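Local structure of Exo-poly-alpha-D-galacturonosidase (Thermotoga maritima, 3JUR) at residues I74-N79 with V125-S130; S114-A119 with L188-V193; Y118-E123 with Q194-R199; I216-S221 with E244-M249. The protein probably hydrolyses the glycosidic links of polygalacturonic acid, working from the chain end as an exopolygalacturonase of glycoside hydrolase family 28. One frame throughout, in Å; residues are numbered along the deposited sequence.

Contact 1 (I74-N79 with V125-S130); sequences IHLKSN and VAITGS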
# COMPACT_ATOMS: atom_id res chain seq x y z
N ILE D 74 11.10 49.68 -24.89
CA ILE D 74 11.50 49.40 -26.27
C ILE D 74 10.27 48.99 -27.06
O ILE D 74 9.55 48.07 -26.67
CB ILE D 74 12.56 48.26 -26.33
CG1 ILE D 74 13.88 48.71 -25.69
CG2 ILE D 74 12.78 47.78 -27.76
CD1 ILE D 74 14.81 47.57 -25.33
N HIS D 75 10.03 49.69 -28.17
CA HIS D 75 8.91 49.37 -29.06
C HIS D 75 9.39 48.66 -30.32
O HIS D 75 10.06 49.25 -31.16
CB HIS D 75 8.10 50.63 -29.38
CG HIS D 75 7.23 51.09 -28.25
ND1 HIS D 75 6.35 52.14 -28.37
CD2 HIS D 75 7.10 50.63 -26.98
CE1 HIS D 75 5.72 52.32 -27.22
NE2 HIS D 75 6.16 51.42 -26.37
N LEU D 76 9.06 47.38 -30.42
CA LEU D 76 9.43 46.58 -31.58
C LEU D 76 8.48 46.86 -32.74
O LEU D 76 7.39 47.39 -32.55
CB LEU D 76 9.44 45.08 -31.22
CG LEU D 76 10.46 44.65 -30.16
CD1 LEU D 76 10.14 43.27 -29.61
CD2 LEU D 76 11.89 44.70 -30.69
N LYS D 77 8.92 46.53 -33.95
CA LYS D 77 8.06 46.59 -35.13
C LYS D 77 8.13 45.24 -35.82
O LYS D 77 8.93 44.38 -35.43
CB LYS D 77 8.50 47.73 -36.06
CG LYS D 77 8.40 49.12 -35.43
CD LYS D 77 8.78 50.22 -36.39
CE LYS D 77 8.86 51.56 -35.66
NZ LYS D 77 8.87 52.70 -36.61
N SER D 78 7.28 45.02 -36.82
CA SER D 78 7.27 43.78 -37.60
C SER D 78 8.64 43.45 -38.21
O SER D 78 9.36 44.35 -38.65
CB SER D 78 6.22 43.86 -38.70
OG SER D 78 4.92 43.69 -38.18
N ASN D 79 8.97 42.16 -38.23
CA ASN D 79 10.20 41.64 -38.87
C ASN D 79 11.49 41.99 -38.14
O ASN D 79 12.58 42.00 -38.74
CB ASN D 79 10.28 42.06 -40.35
CG ASN D 79 9.07 41.61 -41.14
OD1 ASN D 79 8.73 40.42 -41.16
ND2 ASN D 79 8.42 42.55 -41.80
N VAL D 125 8.22 38.69 -35.06
CA VAL D 125 8.99 39.43 -34.08
C VAL D 125 9.67 38.44 -33.13
O VAL D 125 9.04 37.48 -32.68
CB VAL D 125 8.10 40.45 -33.32
CG1 VAL D 125 8.88 41.14 -32.21
CG2 VAL D 125 7.54 41.50 -34.28
N ALA D 126 10.95 38.66 -32.84
CA ALA D 126 11.70 37.73 -32.00
C ALA D 126 12.59 38.42 -30.98
O ALA D 126 13.11 39.51 -31.22
CB ALA D 126 12.54 36.79 -32.87
N ILE D 127 12.73 37.79 -29.82
CA ILE D 127 13.73 38.19 -28.83
C ILE D 127 14.62 36.98 -28.57
O ILE D 127 14.16 35.95 -28.08
CB ILE D 127 13.08 38.69 -27.52
CG1 ILE D 127 12.23 39.94 -27.80
CG2 ILE D 127 14.14 38.96 -26.46
CD1 ILE D 127 11.21 40.26 -26.69
N THR D 128 15.90 37.10 -28.91
CA THR D 128 16.83 35.97 -28.88
C THR D 128 18.12 36.36 -28.14
O THR D 128 18.28 37.51 -27.71
CB THR D 128 17.18 35.47 -30.31
OG1 THR D 128 18.00 36.43 -30.99
CG2 THR D 128 15.92 35.22 -31.14
N GLY D 129 19.04 35.40 -27.99
CA GLY D 129 20.33 35.65 -27.36
C GLY D 129 20.39 35.13 -25.94
O GLY D 129 19.39 34.67 -25.41
N SER D 130 21.56 35.22 -25.32
CA SER D 130 21.74 34.67 -23.99
C SER D 130 21.94 35.76 -22.93
O SER D 130 22.47 35.49 -21.84
CB SER D 130 22.93 33.71 -23.98
OG SER D 130 24.11 34.43 -24.29
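Leu76 and Val125 carry the apolar part of this contact, their side chains crossing obliquely in a buried layer. One methyl of the leucine does the touching: Leu76 CD1 lies 3.6 Å from Val125 CG1, and the same carbon comes within 4.3 Å of CG1 of Ile127, whose side chain bends nearer than its first bond suggests. Leucine suits this place because its long forked end can reach two residues of strand 125-128, while the branched valine and isoleucine favour the extended backbone of that strand.

A second kind of contact sets a methyl against backbone. With CG1 of Val125 anti to its own N (chi1 175°), the other branch, CG2, is turned toward the bend that follows Leu76. There it meets Lys77 O at 3.4 Å and Ser78 CA at 4.0 Å. These are van der Waals contacts, in which the compact valine fits beneath a passing peptide.

Polar groups look to partners beyond the two segments. Lys77 forms a salt bridge with Glu52 of helix 44-57, Ser78 OG bonds to the backbone N of Glu123, and Asn79 OD1 takes a bond from Asn124 ND2. Asn79 has positive phi and psi, a conformation that asparagine tolerates better than most residues, and here it turns the corner between strands 68-75 and 80-84.

The touching parts, residues 76-79 and 125-127, run 117° apart, because one rounds a corner while the other is already on the next face. Aliphatic side chains stacked inward from successive coils in this way are characteristic of the interior of a parallel beta-helix.

Contact 2 (S114-A119 with L188-V193); sequences SPLVYA and LRPSFV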
# COMPACT_ATOMS: atom_id res chain seq x y z
N SER D 114 3.34 51.99 -20.94
CA SER D 114 3.89 51.02 -21.88
C SER D 114 4.55 49.84 -21.15
O SER D 114 5.27 50.04 -20.17
CB SER D 114 4.92 51.69 -22.79
OG SER D 114 5.56 50.74 -23.62
N PRO D 115 4.29 48.60 -21.63
CA PRO D 115 5.15 47.49 -21.21
C PRO D 115 6.61 47.81 -21.57
O PRO D 115 6.85 48.62 -22.47
CB PRO D 115 4.64 46.32 -22.04
CG PRO D 115 3.21 46.64 -22.26
CD PRO D 115 3.17 48.13 -22.45
N LEU D 116 7.56 47.19 -20.86
CA LEU D 116 8.98 47.51 -21.04
C LEU D 116 9.49 47.11 -22.44
O LEU D 116 10.28 47.83 -23.04
CB LEU D 116 9.85 46.90 -19.92
CG LEU D 116 9.36 46.85 -18.46
CD1 LEU D 116 10.53 46.55 -17.53
CD2 LEU D 116 8.62 48.08 -17.97
N VAL D 117 9.02 45.97 -22.94
CA VAL D 117 9.24 45.60 -24.34
C VAL D 117 7.85 45.38 -24.94
O VAL D 117 7.07 44.58 -24.43
CB VAL D 117 10.11 44.31 -24.47
CG1 VAL D 117 10.41 44.03 -25.93
CG2 VAL D 117 11.41 44.45 -23.70
N TYR D 118 7.55 46.10 -26.01
CA TYR D 118 6.18 46.19 -26.52
C TYR D 118 6.10 46.05 -28.03
O TYR D 118 6.83 46.73 -28.78
CB TYR D 118 5.56 47.52 -26.06
CG TYR D 118 4.10 47.76 -26.44
CD1 TYR D 118 3.07 46.96 -25.93
CD2 TYR D 118 3.75 48.82 -27.28
CE1 TYR D 118 1.73 47.20 -26.25
CE2 TYR D 118 2.42 49.08 -27.62
CZ TYR D 118 1.42 48.26 -27.10
OH TYR D 118 0.10 48.51 -27.43
N ALA D 119 5.20 45.18 -28.48
CA ALA D 119 4.82 45.09 -29.89
C ALA D 119 3.30 45.03 -30.01
O ALA D 119 2.64 44.25 -29.32
CB ALA D 119 5.46 43.87 -30.55
N LEU D 188 -1.33 51.48 -11.79
CA LEU D 188 -1.38 50.16 -12.41
C LEU D 188 -0.07 49.87 -13.15
O LEU D 188 0.22 50.50 -14.18
CB LEU D 188 -2.58 50.07 -13.37
CG LEU D 188 -3.97 50.43 -12.82
CD1 LEU D 188 -4.99 50.50 -13.94
CD2 LEU D 188 -4.41 49.44 -11.74
N ARG D 189 0.71 48.95 -12.61
CA ARG D 189 1.99 48.52 -13.21
C ARG D 189 1.80 47.93 -14.61
O ARG D 189 0.76 47.35 -14.91
CB ARG D 189 2.67 47.47 -12.33
CG ARG D 189 3.22 47.98 -11.01
CD ARG D 189 3.48 46.79 -10.10
NE ARG D 189 2.23 46.17 -9.65
CZ ARG D 189 2.11 44.89 -9.28
NH1 ARG D 189 3.16 44.07 -9.31
NH2 ARG D 189 0.94 44.44 -8.88
N PRO D 190 2.82 48.09 -15.48
CA PRO D 190 2.77 47.48 -16.81
C PRO D 190 3.37 46.07 -16.80
O PRO D 190 4.12 45.72 -15.89
CB PRO D 190 3.64 48.42 -17.63
CG PRO D 190 4.67 48.91 -16.66
CD PRO D 190 3.98 48.99 -15.33
N SER D 191 3.02 45.26 -17.81
CA SER D 191 3.69 43.98 -18.05
C SER D 191 5.15 44.24 -18.46
O SER D 191 5.50 45.36 -18.85
CB SER D 191 2.98 43.20 -19.16
OG SER D 191 1.70 42.73 -18.75
N PHE D 192 6.00 43.22 -18.34
CA PHE D 192 7.39 43.35 -18.78
C PHE D 192 7.46 43.25 -20.31
O PHE D 192 7.60 44.26 -21.00
CB PHE D 192 8.28 42.30 -18.10
CG PHE D 192 9.76 42.60 -18.14
CD1 PHE D 192 10.55 42.33 -17.03
CD2 PHE D 192 10.36 43.14 -19.28
CE1 PHE D 192 11.92 42.60 -17.05
CE2 PHE D 192 11.73 43.40 -19.31
CZ PHE D 192 12.51 43.13 -18.19
N VAL D 193 7.36 42.03 -20.84
CA VAL D 193 7.37 41.81 -22.29
C VAL D 193 5.94 41.52 -22.75
O VAL D 193 5.31 40.57 -22.28
CB VAL D 193 8.33 40.63 -22.68
CG1 VAL D 193 8.33 40.41 -24.20
CG2 VAL D 193 9.75 40.86 -22.17
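Leu116 leans into the opposite segment and can be followed outward against Phe192. Its CB lies 3.6 Å from the carbonyl oxygen Phe192 O and also brushes the rim of the ring. CG comes next, 3.9 Å from Phe192 CD2. There the chain forks: CD1 settles over the middle of one ring face, 3.8 Å from the Phe192 centroid and 10° off the ring normal, a CH-pi contact, whereas CD2 reaches the other way to Pro190 CG at 4.2 Å. A branched leucine thus serves a ring and a proline at once.

Phe192 offers that face although its first bond leads away from segment 114-119. A chi1 of -162° turns the ring back beside the leucine, the two side chains crossing at about a right angle.

Backbone bonds fix the register. Val117 N gives a nearly straight bond to Phe192 O (3.0 Å, 173°), and a weak one runs from Leu116 N to Ser191 O. Val117 and Val193 then form a parallel bridge, their side chains meeting on the same face. Before it the chain is irregular, and prolines, which lack an N-H, fit well there: Pro190 CB rests 3.4 Å from Ser114 O.

All of this is buried where the loop after helix 161-173 runs into strand 193-196. Leu188 packs on that helix through Asp163 and Val164, Pro190 touches Trp142, and Leu116 and Val117 both lie on Phe90 of strand 87-90, so the contact joins strands 117-120 and 193-196, neighbours in the beta-helix, to the irregular chain leading into each.

Contact 3 (Y118-E123 with Q194-R199); sequences YALDCE and QFYRCR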
# COMPACT_ATOMS: atom_id res chain seq x y z
N TYR D 118 7.55 46.10 -26.01
CA TYR D 118 6.18 46.19 -26.52
C TYR D 118 6.10 46.05 -28.03
O TYR D 118 6.83 46.73 -28.78
CB TYR D 118 5.56 47.52 -26.06
CG TYR D 118 4.10 47.76 -26.44
CD1 TYR D 118 3.07 46.96 -25.93
CD2 TYR D 118 3.75 48.82 -27.28
CE1 TYR D 118 1.73 47.20 -26.25
CE2 TYR D 118 2.42 49.08 -27.62
CZ TYR D 118 1.42 48.26 -27.10
OH TYR D 118 0.10 48.51 -27.43
N ALA D 119 5.20 45.18 -28.48
CA ALA D 119 4.82 45.09 -29.89
C ALA D 119 3.30 45.03 -30.01
O ALA D 119 2.64 44.25 -29.32
CB ALA D 119 5.46 43.87 -30.55
N LEU D 120 2.75 45.87 -30.89
CA LEU D 120 1.31 45.90 -31.12
C LEU D 120 1.01 45.68 -32.59
O LEU D 120 1.55 46.38 -33.45
CB LEU D 120 0.72 47.25 -30.66
CG LEU D 120 -0.72 47.57 -31.08
CD1 LEU D 120 -1.73 46.67 -30.37
CD2 LEU D 120 -1.04 49.04 -30.84
N ASP D 121 0.14 44.71 -32.89
CA ASP D 121 -0.29 44.40 -34.26
C ASP D 121 0.87 44.07 -35.20
O ASP D 121 0.84 44.37 -36.39
CB ASP D 121 -1.14 45.56 -34.84
CG ASP D 121 -2.52 45.66 -34.21
OD1 ASP D 121 -3.15 44.60 -33.97
OD2 ASP D 121 -2.98 46.80 -33.96
N CYS D 122 1.91 43.45 -34.64
CA CYS D 122 3.12 43.14 -35.38
C CYS D 122 3.16 41.68 -35.83
O CYS D 122 2.45 40.83 -35.29
CB CYS D 122 4.36 43.44 -34.53
SG CYS D 122 4.66 45.20 -34.24
N GLU D 123 4.03 41.42 -36.80
CA GLU D 123 4.19 40.10 -37.37
C GLU D 123 5.69 39.78 -37.45
O GLU D 123 6.49 40.68 -37.75
CB GLU D 123 3.58 40.10 -38.76
CG GLU D 123 3.49 38.77 -39.46
CD GLU D 123 2.84 38.90 -40.83
OE1 GLU D 123 3.18 39.86 -41.57
OE2 GLU D 123 1.99 38.05 -41.17
N GLN D 194 5.43 42.35 -23.66
CA GLN D 194 4.06 42.18 -24.14
C GLN D 194 3.98 42.25 -25.65
O GLN D 194 4.44 43.21 -26.27
CB GLN D 194 3.11 43.20 -23.49
CG GLN D 194 1.62 42.92 -23.73
CD GLN D 194 0.70 43.88 -22.97
OE1 GLN D 194 0.51 45.03 -23.36
NE2 GLN D 194 0.12 43.39 -21.88
N PHE D 195 3.42 41.19 -26.24
CA PHE D 195 3.06 41.15 -27.65
C PHE D 195 1.54 41.24 -27.70
O PHE D 195 0.84 40.36 -27.18
CB PHE D 195 3.53 39.84 -28.29
CG PHE D 195 5.02 39.61 -28.18
CD1 PHE D 195 5.89 40.15 -29.12
CD2 PHE D 195 5.54 38.87 -27.12
CE1 PHE D 195 7.27 39.95 -29.02
CE2 PHE D 195 6.92 38.66 -27.01
CZ PHE D 195 7.78 39.21 -27.97
N TYR D 196 1.03 42.30 -28.32
CA TYR D 196 -0.41 42.53 -28.39
C TYR D 196 -0.93 42.36 -29.82
O TYR D 196 -0.54 43.10 -30.72
CB TYR D 196 -0.76 43.92 -27.85
CG TYR D 196 -2.05 43.95 -27.08
CD1 TYR D 196 -2.06 43.90 -25.68
CD2 TYR D 196 -3.28 44.01 -27.74
CE1 TYR D 196 -3.25 43.91 -24.96
CE2 TYR D 196 -4.47 44.02 -27.04
CZ TYR D 196 -4.46 43.98 -25.65
OH TYR D 196 -5.65 43.99 -24.96
N ARG D 197 -1.80 41.37 -30.00
CA ARG D 197 -2.38 41.01 -31.30
C ARG D 197 -1.29 40.75 -32.36
O ARG D 197 -1.32 41.33 -33.45
CB ARG D 197 -3.38 42.07 -31.78
CG ARG D 197 -4.53 42.37 -30.82
CD ARG D 197 -5.62 43.19 -31.51
NE ARG D 197 -5.14 44.50 -31.97
CZ ARG D 197 -5.68 45.67 -31.62
NH1 ARG D 197 -6.74 45.72 -30.83
NH2 ARG D 197 -5.17 46.80 -32.10
N CYS D 198 -0.34 39.89 -32.02
CA CYS D 198 0.79 39.61 -32.90
C CYS D 198 0.73 38.20 -33.47
O CYS D 198 0.10 37.32 -32.90
CB CYS D 198 2.11 39.82 -32.16
SG CYS D 198 2.41 41.51 -31.64
N ARG D 199 1.40 38.02 -34.60
CA ARG D 199 1.54 36.72 -35.26
C ARG D 199 3.02 36.39 -35.41
O ARG D 199 3.82 37.28 -35.73
CB ARG D 199 0.90 36.76 -36.65
CG ARG D 199 -0.40 35.98 -36.77
CD ARG D 199 -1.04 36.16 -38.15
NE ARG D 199 -0.13 35.86 -39.26
CZ ARG D 199 -0.47 35.80 -40.54
NH1 ARG D 199 -1.73 36.00 -40.92
NH2 ARG D 199 0.44 35.53 -41.47
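Ala119 and Phe195 form one rung of a parallel beta-helix, in which strand 118-120 lies beside strand 194-196 of the following coil, the axes 4.8 Å apart and only 6° from parallel. This end is the tight one. Both backbone polar atoms of Ala119 bond to the same neighbour, its N to Gln194 O at 3.1 Å and its O to Tyr196 N at 2.7 Å, and Asp121 N continues the ladder to Tyr196 O. The small alanine leaves room for Phe195 CD1, 4.0 Å from Ala119 CB, and for the sulfur of Cys198. On the other face Tyr118 and Gln194 run side by side, the amide OE1 at the ring edge; their polar ends are held by Leu102 O and Thr103 OG1.

Toward solvent the chains turn a corner in step, Asp121 and Arg197 both adopting positive phi. The two side chains run out alongside each other there as a salt bridge. Arg197 grips the carboxylate side-on, NE to Asp121 OD1 at 2.8 Å and NH2 to Asp121 OD2 at 2.9 Å, both on the syn side, with the flat groups 14° from coplanar.

The pair beyond the corner is looser. Glu123 stretches out (chi1 -172°), and its OE2 stands over one face of the Arg199 guanidinium, 3.0 Å from NH2, where charge attracts but no N-H points at it. With an alanine at this position, Arg199 would probably lose this countercharge and its guanidinium be freer to swing.

Inside the corner Cys122 CB packs against Cys198 SG, and Cys122 N makes a weak bond to Cys198 SG at 3.6 Å.

Contact 4 (I216-S221 with E244-M249); sequences IHPVLS and ESCKYM. Unlike the reference sequence in segment 216-221: Ile216 (reference Val).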
# COMPACT_ATOMS: atom_id res chain seq x y z
N ILE D 216 6.27 37.59 -19.15
CA ILE D 216 6.00 37.42 -20.59
C ILE D 216 4.51 37.31 -20.85
O ILE D 216 3.86 36.33 -20.44
CB ILE D 216 6.77 36.24 -21.18
CG1 ILE D 216 8.28 36.47 -21.01
CG2 ILE D 216 6.40 36.06 -22.66
CD1 ILE D 216 9.15 35.47 -21.73
N HIS D 217 3.97 38.30 -21.56
CA HIS D 217 2.53 38.46 -21.69
C HIS D 217 2.07 38.60 -23.14
O HIS D 217 1.81 39.71 -23.60
CB HIS D 217 2.07 39.65 -20.82
CG HIS D 217 0.58 39.76 -20.66
ND1 HIS D 217 -0.03 40.93 -20.24
CD2 HIS D 217 -0.41 38.87 -20.87
CE1 HIS D 217 -1.33 40.75 -20.20
NE2 HIS D 217 -1.59 39.50 -20.58
N PRO D 218 1.98 37.47 -23.88
CA PRO D 218 1.38 37.54 -25.21
C PRO D 218 -0.14 37.60 -25.10
O PRO D 218 -0.74 36.84 -24.32
CB PRO D 218 1.83 36.23 -25.88
CG PRO D 218 2.16 35.30 -24.77
CD PRO D 218 2.39 36.09 -23.52
N VAL D 219 -0.75 38.49 -25.87
CA VAL D 219 -2.18 38.73 -25.81
C VAL D 219 -2.75 38.68 -27.22
O VAL D 219 -2.23 39.32 -28.13
CB VAL D 219 -2.52 40.12 -25.18
CG1 VAL D 219 -4.03 40.32 -25.05
CG2 VAL D 219 -1.84 40.28 -23.82
N LEU D 220 -3.83 37.92 -27.38
CA LEU D 220 -4.56 37.82 -28.65
C LEU D 220 -3.62 37.52 -29.81
O LEU D 220 -3.79 38.01 -30.93
CB LEU D 220 -5.39 39.09 -28.89
CG LEU D 220 -6.57 39.33 -27.96
CD1 LEU D 220 -7.02 40.78 -28.02
CD2 LEU D 220 -7.73 38.39 -28.30
N SER D 221 -2.62 36.70 -29.50
CA SER D 221 -1.54 36.39 -30.42
C SER D 221 -1.61 34.94 -30.89
O SER D 221 -2.18 34.08 -30.21
CB SER D 221 -0.19 36.68 -29.77
OG SER D 221 -0.02 38.08 -29.60
N GLU D 244 -2.56 34.92 -22.93
CA GLU D 244 -3.91 35.46 -22.78
C GLU D 244 -4.64 35.61 -24.12
O GLU D 244 -4.25 36.42 -24.96
CB GLU D 244 -3.89 36.79 -22.01
CG GLU D 244 -5.28 37.31 -21.67
CD GLU D 244 -5.32 38.24 -20.47
OE1 GLU D 244 -6.42 38.36 -19.90
OE2 GLU D 244 -4.28 38.85 -20.10
N SER D 245 -5.70 34.81 -24.29
CA SER D 245 -6.44 34.67 -25.56
C SER D 245 -5.53 34.34 -26.75
O SER D 245 -5.73 34.84 -27.86
CB SER D 245 -7.32 35.90 -25.85
OG SER D 245 -8.41 35.97 -24.96
N CYS D 246 -4.53 33.50 -26.50
CA CYS D 246 -3.58 33.08 -27.52
C CYS D 246 -3.94 31.72 -28.11
O CYS D 246 -4.57 30.89 -27.44
CB CYS D 246 -2.16 33.04 -26.96
SG CYS D 246 -1.53 34.69 -26.61
N LYS D 247 -3.53 31.50 -29.35
CA LYS D 247 -3.81 30.26 -30.07
C LYS D 247 -2.53 29.72 -30.71
O LYS D 247 -1.81 30.48 -31.37
CB LYS D 247 -4.88 30.50 -31.14
CG LYS D 247 -5.44 29.23 -31.78
CD LYS D 247 -6.54 29.53 -32.79
CE LYS D 247 -7.03 28.24 -33.45
NZ LYS D 247 -8.21 28.44 -34.35
N TYR D 248 -2.26 28.43 -30.53
CA TYR D 248 -1.05 27.77 -31.05
C TYR D 248 0.21 28.36 -30.45
O TYR D 248 0.84 29.25 -31.03
CB TYR D 248 -0.98 27.79 -32.58
CG TYR D 248 -2.14 27.13 -33.28
CD1 TYR D 248 -2.44 25.79 -33.06
CD2 TYR D 248 -2.93 27.85 -34.19
CE1 TYR D 248 -3.51 25.18 -33.70
CE2 TYR D 248 -4.00 27.24 -34.84
CZ TYR D 248 -4.29 25.91 -34.59
OH TYR D 248 -5.35 25.30 -35.22
N MET D 249 0.55 27.86 -29.27
CA MET D 249 1.71 28.33 -28.54
C MET D 249 2.49 27.15 -27.98
O MET D 249 1.90 26.16 -27.53
CB MET D 249 1.28 29.28 -27.42
CG MET D 249 2.41 29.86 -26.60
SD MET D 249 1.84 31.26 -25.62
CE MET D 249 3.22 31.50 -24.54
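His217 and Glu244 meet through one hydrogen bond, NE2 to OE2, 2.8 Å long with an angle of 154° at the hydrogen. The carboxylate oxygen lies close to the ring plane and accepts on its anti lone pair. Histidine suits the place because its two nitrogens face different ways: ND1 bonds to Ser191 OG. A chi1 of -169° points the ring away from the backbone N and brings NE2 to Glu244, while Val219 CG2 lies against one of its faces and Trp214 meets it edge-to-face. A phenylalanine in its place would probably keep a flat ring but leave Glu244 OE2 and Ser191 OG without these mates.

The backbones beneath are successive coils of the parallel beta-helix, tied at a corner. Glu244 N bonds to Pro218 O at 3.0 Å and Leu220 N to Glu244 O at 2.9 Å; past the bend Lys247 N bonds to Ser221 O. Leu220 and Ser245 lie in register at the turn, both with positive phi, Leu220 CD2 lying 3.5 Å from Ser245 CB. Inside it, Cys246 SG packs 3.8 Å from Pro218 CB and takes a weak bond from Ser221 N. Pro218 CG also touches CE at the end of the extended Met249 side chain, which reaches back to it, at 4.0 Å.

Farther out, Glu244 OE1 receives a weak hydrogen bond from Gly268 N, and Ser245 OG is held by Val278 O.

How the contacts relate
The four contacts step along the N-terminal half of the beta-helix, from near its end toward its middle, coil by coil. Strand 117-120 is paired with strand 68-75 on one side and strand 193-196 on the other, and 193-196 is paired in turn with 216-219. Contacts 2 and 3 share Tyr118 and Ala119 and lie about 12 Å apart between centres; contacts 1 and 3, like 3 and 4, are about 10 Å apart. Contact 1 interleaves with contacts 2 and 3 along the chain, and contact 4 follows all three. Only contacts 1 and 4 fail to touch, their nearest atoms about 7 Å apart. Probable backbone hydrogen bonds, such as Phe195 O to Val219 N, make these coils one continuous scaffold.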